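Local atomic coordinates of Alpha/beta hydrolase (Enterobacter asburiae, PDB entry 6KMO), a protein that probably hydrolyses carboxylic esters as an alpha/beta-hydrolase-fold esterase or lipase. Residues F102-G107 against G175-S180; M185-A190 against N204-P209; S254-S259 against E284-K289. The protein carries 2 engineered substitutions. One frame throughout, in Å; residues are numbered along the deposited sequence. Where two conformers were deposited one is given.

The three contacts show how a fold changes its chemistry from the middle of a sheet to its flank. Contact 1 is core: two neighbouring parallel strands joined by backbone hydrogen bonds. Contact 2 is equally buried but purely a matter of side-chain packing, a helix lying against the next strand, 203-207, which itself pairs with strand 174-179 of contact 1. Contact 3, centred about 12 Å from the centre of contact 2, is only partly buried; it mixes apolar packing with lysine-to-carbonyl bonds and has the second subunit close by. Contacts 2 and 3 meet where A187 packs on P255 and M206 on F286, whereas contacts 1 and 3 do not touch.

Contact 1 (F102-G107 against G175-S180); sequences FMFFHG and GLVGNS
V177 packs between F102 and F104 on one face of a parallel strand pair, and it loses more surface to the opposite segment than any other residue here. Its CG2 comes within 3.5 Å of F102 CD1, while CG1, held anti to the backbone N (chi1 179°), turns to the F104 ring, with CD1 at 4.0 Å. On the other face M103 CG meets L176 CD2 at 3.7 Å, and F105 reaches the same methyl less closely. Between the faces the backbones are well bonded: F105 N bonds V177 O at 2.9 Å. These are central strands of an alpha/beta-hydrolase sheet, and 175-180 runs into the probable nucleophile elbow, a GxSxG pattern in which S180 has a positive phi of 70°. Toward that end the pairing slackens. N179 N reaches F105 O only weakly, at 3.4 Å, and G107 N makes a similarly weak bond of 3.3 Å to N179 OD1. The same OD1 lies 3.4 Å from F104 CZ, while N179 ND2 is engaged elsewhere, by H118 and D308. Beyond the strand, H106 ND1 bonds G107 O, which lies in the plane of the imidazole.

Contact 2 (M185-A190 against N204-P209); sequences MVASVA and NVMLWP
The helix of a beta-alpha-beta unit lies on its second strand here, with V186, A187 and A190 of helix 181-195 set against N204, V205 and M206 of strand 203-207. The axes of the short segments 185-190 and 204-207 approach to 8.7 Å and run at 148° to each other, the roughly antiparallel course expected of a connecting helix over the strand it leads into. V186 carries the contact. Its CB points at the strand, and with CG1 anti to the backbone N that methyl settles between two side chains of the strand. On one of them it lies against the amide of N204, with N204 CG 3.6 Å away; the valine and the asparagine run antiparallel side by side. On the other it touches M206 CG at 3.8 Å. The second methyl, CG2, looks past them to the strand backbone, 3.9 Å from V205 O.

One turn further along the helix, A190 CB approaches N204 ND2 at 4.0 Å, an apolar cover for an amide nitrogen whose hydrogen bond goes to T269 OG1 on the neighbouring strand. M206 reaches the helix at a second point: its chain is extended through chi2 and then bends at chi3 (65°), which swings CE to within 4.0 Å of A187 CB. Its side chain also rests on I271 of the next strand. Each alanine thus offers the strand just a CB, and the join is made by shape rather than by polar bonds. V186 also packs on L176, and so spans both strands of the unit. Such side-chain seating of the helix that follows the probable nucleophile elbow belongs to the beta-alpha-beta crossover of the alpha/beta-hydrolase fold.

Contact 3 (S254-S259 against E284-K289); sequences SPLRAS and EAFGRK
L256 CD1 is the bump of this contact, and the hollow that takes it is on the flank of helix 284-289. The methyl presses toward the helix backbone, 3.5 Å from F286 N, with A285 CB at 3.9 Å and the aliphatic part of K289 bordering the same spot. With CG anti to its backbone N (chi1 -174°), F286 in turn sends its ring back under the 3-10 turn 255-257, where CE1 lies 3.8 Å from P255 CB. P255 O also sits obliquely to the ring, 3.4 Å from CE1. The ring lies against P255 and the L256 backbone. The helix belongs to the connection between neighbouring parallel strands 269-274 and 297-302 of the alpha/beta-hydrolase sheet, and the loop packs along it. K289 closes the side of the fit: bent at chi3 (73°), it curls across so that NZ donates to L256 O at 2.9 Å and to A258 O at 2.7 Å. L256 O of the turn and A258 O just beyond thereby share one probably charged ammonium group. Away from the helix, R257 forms a salt bridge with D212, while its carbonyl bonds S15 of the second subunit; R288 pairs with E275 of that subunit.

Contact 1 (F102-G107 against G175-S180)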
loop_
_atom_site.group_PDB
_atom_site.type_symbol
_atom_site.label_atom_id
_atom_site.label_comp_id
_atom_site.label_asym_id
_atom_site.label_seq_id
_atom_site.Cartn_x
_atom_site.Cartn_y
_atom_site.Cartn_z
ATOM N N PHE A 102 -16.482 -0.798 -11.906
ATOM C CA PHE A 102 -15.969 -2.048 -11.376
ATOM C C PHE A 102 -17.122 -2.869 -10.817
ATOM O O PHE A 102 -18.009 -2.336 -10.141
ATOM C CB PHE A 102 -14.859 -1.877 -10.319
ATOM C CG PHE A 102 -15.222 -1.035 -9.137
ATOM C CD1 PHE A 102 -15.637 -1.604 -7.948
ATOM C CD2 PHE A 102 -15.064 0.338 -9.184
ATOM C CE1 PHE A 102 -15.917 -0.821 -6.849
ATOM C CE2 PHE A 102 -15.340 1.126 -8.081
ATOM C CZ PHE A 102 -15.784 0.548 -6.917
ATOM N N MET A 103 -17.107 -4.162 -11.088
ATOM C CA MET A 103 -17.980 -5.083 -10.374
ATOM C C MET A 103 -17.498 -5.151 -8.932
ATOM O O MET A 103 -16.296 -5.038 -8.658
ATOM C CB MET A 103 -17.927 -6.471 -11.008
ATOM C CG MET A 103 -18.128 -6.477 -12.527
ATOM S SD MET A 103 -19.698 -5.693 -13.186
ATOM C CE MET A 103 -20.912 -6.752 -12.322
ATOM N N PHE A 104 -18.442 -5.312 -8.007
ATOM C CA PHE A 104 -18.113 -5.431 -6.595
ATOM C C PHE A 104 -18.696 -6.717 -6.034
ATOM O O PHE A 104 -19.923 -6.893 -6.019
ATOM C CB PHE A 104 -18.545 -4.238 -5.740
ATOM C CG PHE A 104 -18.018 -4.356 -4.340
ATOM C CD1 PHE A 104 -16.748 -3.916 -4.024
ATOM C CD2 PHE A 104 -18.742 -5.039 -3.377
ATOM C CE1 PHE A 104 -16.224 -4.107 -2.762
ATOM C CE2 PHE A 104 -18.230 -5.247 -2.128
ATOM C CZ PHE A 104 -16.964 -4.777 -1.809
ATOM N N PHE A 105 -17.811 -7.605 -5.562
ATOM C CA PHE A 105 -18.150 -8.906 -5.008
ATOM C C PHE A 105 -17.905 -8.844 -3.507
ATOM O O PHE A 105 -16.763 -8.714 -3.060
ATOM C CB PHE A 105 -17.310 -9.984 -5.696
ATOM C CG PHE A 105 -17.412 -9.962 -7.198
ATOM C CD1 PHE A 105 -18.638 -9.821 -7.831
ATOM C CD2 PHE A 105 -16.287 -10.099 -7.975
ATOM C CE1 PHE A 105 -18.728 -9.797 -9.214
ATOM C CE2 PHE A 105 -16.375 -10.083 -9.356
ATOM C CZ PHE A 105 -17.613 -9.920 -9.977
ATOM N N HIS A 106 -18.976 -8.936 -2.729
ATOM C CA HIS A 106 -18.876 -8.796 -1.288
ATOM C C HIS A 106 -18.300 -10.050 -0.639
ATOM O O HIS A 106 -18.351 -11.152 -1.182
ATOM C CB HIS A 106 -20.228 -8.429 -0.681
ATOM C CG HIS A 106 -21.219 -9.551 -0.588
ATOM N ND1 HIS A 106 -21.184 -10.473 0.435
ATOM C CD2 HIS A 106 -22.311 -9.853 -1.327
ATOM C CE1 HIS A 106 -22.197 -11.307 0.308
ATOM N NE2 HIS A 106 -22.895 -10.957 -0.755
ATOM N N GLY A 107 -17.760 -9.860 0.563
ATOM C CA GLY A 107 -17.280 -10.940 1.391
ATOM C C GLY A 107 -18.284 -11.364 2.444
ATOM O O GLY A 107 -19.436 -10.938 2.469
ATOM N N GLY A 175 -13.503 -3.031 -14.203
ATOM C CA GLY A 175 -12.682 -3.683 -13.208
ATOM C C GLY A 175 -13.476 -4.707 -12.405
ATOM O O GLY A 175 -14.694 -4.803 -12.498
ATOM N N LEU A 176 -12.745 -5.457 -11.579
ATOM C CA LEU A 176 -13.319 -6.437 -10.669
ATOM C C LEU A 176 -12.731 -6.190 -9.295
ATOM O O LEU A 176 -11.508 -6.195 -9.144
ATOM C CB LEU A 176 -12.977 -7.862 -11.118
ATOM C CG LEU A 176 -13.416 -8.300 -12.512
ATOM C CD1 LEU A 176 -12.917 -9.705 -12.817
ATOM C CD2 LEU A 176 -14.922 -8.239 -12.678
ATOM N N VAL A 177 -13.590 -5.989 -8.299
ATOM C CA VAL A 177 -13.158 -5.655 -6.941
ATOM C C VAL A 177 -13.945 -6.493 -5.950
ATOM O O VAL A 177 -15.155 -6.694 -6.100
ATOM C CB VAL A 177 -13.387 -4.160 -6.643
ATOM C CG1 VAL A 177 -12.972 -3.815 -5.218
ATOM C CG2 VAL A 177 -12.631 -3.272 -7.647
ATOM N N GLY A 178 -13.278 -6.973 -4.906
ATOM C CA GLY A 178 -13.991 -7.690 -3.861
ATOM C C GLY A 178 -13.100 -7.951 -2.669
ATOM O O GLY A 178 -11.877 -8.035 -2.792
ATOM N N ASN A 179 -13.752 -8.122 -1.518
ATOM C CA ASN A 179 -13.061 -8.396 -0.253
ATOM C C ASN A 179 -13.303 -9.831 0.194
ATOM O O ASN A 179 -14.434 -10.322 0.140
ATOM C CB ASN A 179 -13.519 -7.452 0.872
ATOM C CG ASN A 179 -15.016 -7.498 1.134
ATOM O OD1 ASN A 179 -15.825 -7.261 0.231
ATOM N ND2 ASN A 179 -15.399 -7.767 2.378
ATOM N N SER A 180 -12.226 -10.504 0.613
ATOM C CA SER A 180 -12.335 -11.808 1.276
ATOM C C SER A 180 -12.791 -12.866 0.271
ATOM O O SER A 180 -12.122 -13.063 -0.749
ATOM C CB SER A 180 -13.223 -11.688 2.506
ATOM O OG SER A 180 -12.872 -10.540 3.266
#

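Contact 2 (M185-A190 against N204-P209)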
loop_
_atom_site.group_PDB
_atom_site.type_symbol
_atom_site.label_atom_id
_atom_site.label_comp_id
_atom_site.label_asym_id
_atom_site.label_seq_id
_atom_site.Cartn_x
_atom_site.Cartn_y
_atom_site.Cartn_z
ATOM N N MET A 185 -13.844 -14.312 -5.531
ATOM C CA MET A 185 -14.792 -14.182 -6.640
ATOM C C MET A 185 -14.205 -13.359 -7.785
ATOM O O MET A 185 -14.457 -13.660 -8.960
ATOM C CB MET A 185 -16.101 -13.600 -6.096
ATOM C CG MET A 185 -17.318 -13.699 -7.034
ATOM S SD MET A 185 -18.944 -13.321 -6.192
ATOM C CE MET A 185 -19.113 -14.807 -5.185
ATOM N N VAL A 186 -13.395 -12.336 -7.476
ATOM C CA VAL A 186 -12.668 -11.594 -8.509
ATOM C C VAL A 186 -11.842 -12.557 -9.359
ATOM O O VAL A 186 -11.899 -12.544 -10.597
ATOM C CB VAL A 186 -11.767 -10.520 -7.865
ATOM C CG1 VAL A 186 -10.726 -10.003 -8.876
ATOM C CG2 VAL A 186 -12.594 -9.366 -7.304
ATOM N N ALA A 187 -11.017 -13.375 -8.701
ATOM C CA ALA A 187 -10.195 -14.335 -9.431
ATOM C C ALA A 187 -11.051 -15.325 -10.215
ATOM O O ALA A 187 -10.728 -15.663 -11.363
ATOM C CB ALA A 187 -9.267 -15.072 -8.456
ATOM N N SER A 188 -12.153 -15.785 -9.623
ATOM C CA SER A 188 -13.005 -16.768 -10.281
ATOM C C SER A 188 -13.623 -16.195 -11.544
ATOM O O SER A 188 -13.720 -16.881 -12.574
ATOM C CB SER A 188 -14.085 -17.192 -9.296
ATOM O OG SER A 188 -14.756 -18.336 -9.753
ATOM N N VAL A 189 -14.071 -14.943 -11.488
ATOM C CA VAL A 189 -14.661 -14.299 -12.659
ATOM C C VAL A 189 -13.596 -14.043 -13.710
ATOM O O VAL A 189 -13.824 -14.258 -14.903
ATOM C CB VAL A 189 -15.396 -13.015 -12.241
ATOM C CG1 VAL A 189 -15.780 -12.164 -13.463
ATOM C CG2 VAL A 189 -16.636 -13.366 -11.446
ATOM N N ALA A 190 -12.412 -13.598 -13.293
ATOM C CA ALA A 190 -11.335 -13.378 -14.250
ATOM C C ALA A 190 -10.945 -14.673 -14.963
ATOM O O ALA A 190 -10.681 -14.668 -16.175
ATOM C CB ALA A 190 -10.126 -12.743 -13.562
ATOM N N ASN A 204 -8.040 -5.862 -11.554
ATOM C CA ASN A 204 -8.603 -6.577 -10.418
ATOM C C ASN A 204 -8.060 -5.967 -9.132
ATOM O O ASN A 204 -6.858 -5.704 -9.025
ATOM C CB ASN A 204 -8.135 -8.029 -10.412
ATOM C CG ASN A 204 -8.675 -8.838 -11.538
ATOM O OD1 ASN A 204 -9.757 -8.574 -12.059
ATOM N ND2 ASN A 204 -7.944 -9.876 -11.905
ATOM N N VAL A 205 -8.920 -5.809 -8.138
ATOM C CA VAL A 205 -8.502 -5.466 -6.784
ATOM C C VAL A 205 -9.032 -6.549 -5.860
ATOM O O VAL A 205 -10.245 -6.670 -5.649
ATOM C CB VAL A 205 -8.969 -4.081 -6.332
ATOM C CG1 VAL A 205 -8.441 -3.829 -4.932
ATOM C CG2 VAL A 205 -8.499 -2.992 -7.284
ATOM N N MET A 206 -8.127 -7.351 -5.320
ATOM C CA MET A 206 -8.448 -8.438 -4.402
ATOM C C MET A 206 -8.075 -7.969 -3.006
ATOM O O MET A 206 -6.887 -7.877 -2.668
ATOM C CB MET A 206 -7.693 -9.713 -4.796
ATOM C CG MET A 206 -8.057 -10.265 -6.167
ATOM S SD MET A 206 -7.010 -11.679 -6.836
ATOM C CE MET A 206 -7.411 -12.977 -5.627
ATOM N N LEU A 207 -9.084 -7.651 -2.204
ATOM C CA LEU A 207 -8.885 -7.095 -0.862
ATOM C C LEU A 207 -8.915 -8.254 0.124
ATOM O O LEU A 207 -9.945 -8.920 0.284
ATOM C CB LEU A 207 -9.968 -6.073 -0.532
ATOM C CG LEU A 207 -10.010 -4.849 -1.456
ATOM C CD1 LEU A 207 -11.250 -4.033 -1.150
ATOM C CD2 LEU A 207 -8.770 -4.014 -1.323
ATOM N N TRP A 208 -7.772 -8.501 0.761
ATOM C CA TRP A 208 -7.569 -9.565 1.743
ATOM C C TRP A 208 -8.306 -10.849 1.321
ATOM O O TRP A 208 -9.191 -11.343 2.043
ATOM C CB TRP A 208 -7.914 -9.119 3.165
ATOM C CG TRP A 208 -9.146 -8.292 3.293
ATOM C CD1 TRP A 208 -10.382 -8.756 3.623
ATOM C CD2 TRP A 208 -9.292 -6.876 3.075
ATOM N NE1 TRP A 208 -11.299 -7.733 3.597
ATOM C CE2 TRP A 208 -10.648 -6.568 3.282
ATOM C CE3 TRP A 208 -8.421 -5.844 2.712
ATOM C CZ2 TRP A 208 -11.148 -5.278 3.134
ATOM C CZ3 TRP A 208 -8.936 -4.558 2.567
ATOM C CH2 TRP A 208 -10.278 -4.298 2.783
ATOM N N PRO A 209 -7.948 -11.421 0.174
ATOM C CA PRO A 209 -8.748 -12.482 -0.440
ATOM C C PRO A 209 -8.523 -13.857 0.170
ATOM O O PRO A 209 -7.460 -14.172 0.716
ATOM C CB PRO A 209 -8.232 -12.497 -1.888
ATOM C CG PRO A 209 -6.772 -12.095 -1.745
ATOM C CD PRO A 209 -6.842 -10.986 -0.708
#

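Contact 3 (S254-S259 against E284-K289)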
loop_
_atom_site.group_PDB
_atom_site.type_symbol
_atom_site.label_atom_id
_atom_site.label_comp_id
_atom_site.label_asym_id
_atom_site.label_seq_id
_atom_site.Cartn_x
_atom_site.Cartn_y
_atom_site.Cartn_z
ATOM N N SER A 254 -10.229 -22.535 -5.592
ATOM C CA SER A 254 -8.910 -22.379 -4.983
ATOM C C SER A 254 -7.926 -21.911 -6.045
ATOM O O SER A 254 -7.121 -22.708 -6.551
ATOM C CB SER A 254 -8.417 -23.683 -4.359
ATOM O OG SER A 254 -9.223 -24.061 -3.274
ATOM N N PRO A 255 -7.988 -20.628 -6.433
ATOM C CA PRO A 255 -7.107 -20.149 -7.516
ATOM C C PRO A 255 -5.627 -20.267 -7.195
ATOM O O PRO A 255 -4.801 -20.297 -8.117
ATOM C CB PRO A 255 -7.545 -18.693 -7.720
ATOM C CG PRO A 255 -8.196 -18.322 -6.394
ATOM C CD PRO A 255 -8.891 -19.571 -5.939
ATOM N N LEU A 256 -5.257 -20.350 -5.915
ATOM C CA LEU A 256 -3.858 -20.592 -5.589
ATOM C C LEU A 256 -3.331 -21.884 -6.190
ATOM O O LEU A 256 -2.118 -22.004 -6.394
ATOM C CB LEU A 256 -3.668 -20.618 -4.075
ATOM C CG LEU A 256 -2.215 -20.669 -3.587
ATOM C CD1 LEU A 256 -1.491 -19.389 -3.957
ATOM C CD2 LEU A 256 -2.178 -20.889 -2.083
ATOM N N ARG A 257 -4.201 -22.842 -6.485
ATOM C CA ARG A 257 -3.782 -24.128 -7.035
ATOM C C ARG A 257 -3.587 -24.089 -8.545
ATOM O O ARG A 257 -3.160 -25.096 -9.128
ATOM C CB ARG A 257 -4.798 -25.206 -6.653
ATOM C CG ARG A 257 -4.969 -25.375 -5.160
ATOM C CD ARG A 257 -5.854 -26.548 -4.815
ATOM N NE ARG A 257 -6.303 -26.491 -3.437
ATOM C CZ ARG A 257 -6.962 -27.455 -2.813
ATOM N NH1 ARG A 257 -7.194 -28.613 -3.421
ATOM N NH2 ARG A 257 -7.398 -27.249 -1.574
ATOM N N ALA A 258 -3.832 -22.960 -9.189
ATOM C CA ALA A 258 -3.647 -22.855 -10.620
ATOM C C ALA A 258 -2.174 -22.890 -10.970
ATOM O O ALA A 258 -1.327 -22.367 -10.246
ATOM C CB ALA A 258 -4.246 -21.547 -11.125
ATOM N N SER A 259 -1.871 -23.501 -12.112
ATOM C CA SER A 259 -0.509 -23.494 -12.603
ATOM C C SER A 259 -0.182 -22.157 -13.249
ATOM O O SER A 259 -1.052 -21.328 -13.521
ATOM C CB SER A 259 -0.342 -24.584 -13.665
ATOM O OG SER A 259 -1.124 -24.233 -14.787
ATOM N N GLU A 284 -0.731 -13.361 -0.376
ATOM C CA GLU A 284 0.598 -12.993 -0.869
ATOM C C GLU A 284 1.162 -14.062 -1.799
ATOM O O GLU A 284 1.762 -13.736 -2.832
ATOM C CB GLU A 284 1.517 -12.702 0.316
ATOM C CG GLU A 284 0.995 -11.525 1.132
ATOM C CD GLU A 284 1.852 -11.081 2.290
ATOM O OE1 GLU A 284 2.987 -11.582 2.481
ATOM O OE2 GLU A 284 1.378 -10.177 3.021
ATOM N N ALA A 285 0.938 -15.334 -1.476
ATOM C CA ALA A 285 1.436 -16.401 -2.347
ATOM C C ALA A 285 0.769 -16.354 -3.711
ATOM O O ALA A 285 1.421 -16.589 -4.743
ATOM C CB ALA A 285 1.214 -17.759 -1.688
ATOM N N PHE A 286 -0.526 -16.041 -3.751
ATOM C CA PHE A 286 -1.201 -15.932 -5.033
ATOM C C PHE A 286 -0.592 -14.812 -5.869
ATOM O O PHE A 286 -0.378 -14.964 -7.074
ATOM C CB PHE A 286 -2.704 -15.726 -4.834
ATOM C CG PHE A 286 -3.480 -15.741 -6.125
ATOM C CD1 PHE A 286 -3.518 -16.886 -6.913
ATOM C CD2 PHE A 286 -4.165 -14.627 -6.559
ATOM C CE1 PHE A 286 -4.222 -16.905 -8.108
ATOM C CE2 PHE A 286 -4.859 -14.653 -7.749
ATOM C CZ PHE A 286 -4.879 -15.803 -8.521
ATOM N N GLY A 287 -0.279 -13.678 -5.249
ATOM C CA GLY A 287 0.391 -12.620 -5.980
ATOM C C GLY A 287 1.711 -13.049 -6.594
ATOM O O GLY A 287 2.029 -12.667 -7.719
ATOM N N ARG A 288 2.502 -13.844 -5.866
ATOM C CA ARG A 288 3.766 -14.315 -6.419
ATOM C C ARG A 288 3.537 -15.226 -7.610
ATOM O O ARG A 288 4.283 -15.167 -8.595
ATOM C CB ARG A 288 4.603 -15.024 -5.351
ATOM C CG ARG A 288 4.847 -14.212 -4.077
ATOM C CD ARG A 288 5.929 -14.843 -3.231
ATOM N NE ARG A 288 5.853 -14.428 -1.840
ATOM C CZ ARG A 288 6.435 -13.368 -1.312
ATOM N NH1 ARG A 288 7.200 -12.555 -2.050
ATOM N NH2 ARG A 288 6.234 -13.142 -0.015
ATOM N N LYS A 289 2.509 -16.071 -7.543
ATOM C CA LYS A 289 2.191 -16.940 -8.674
ATOM C C LYS A 289 1.773 -16.127 -9.891
ATOM O O LYS A 289 2.143 -16.457 -11.033
ATOM C CB LYS A 289 1.120 -17.953 -8.280
ATOM C CG LYS A 289 1.640 -19.002 -7.307
ATOM C CD LYS A 289 0.659 -20.145 -7.072
ATOM C CE LYS A 289 0.593 -21.067 -8.296
ATOM N NZ LYS A 289 0.173 -22.512 -8.018
#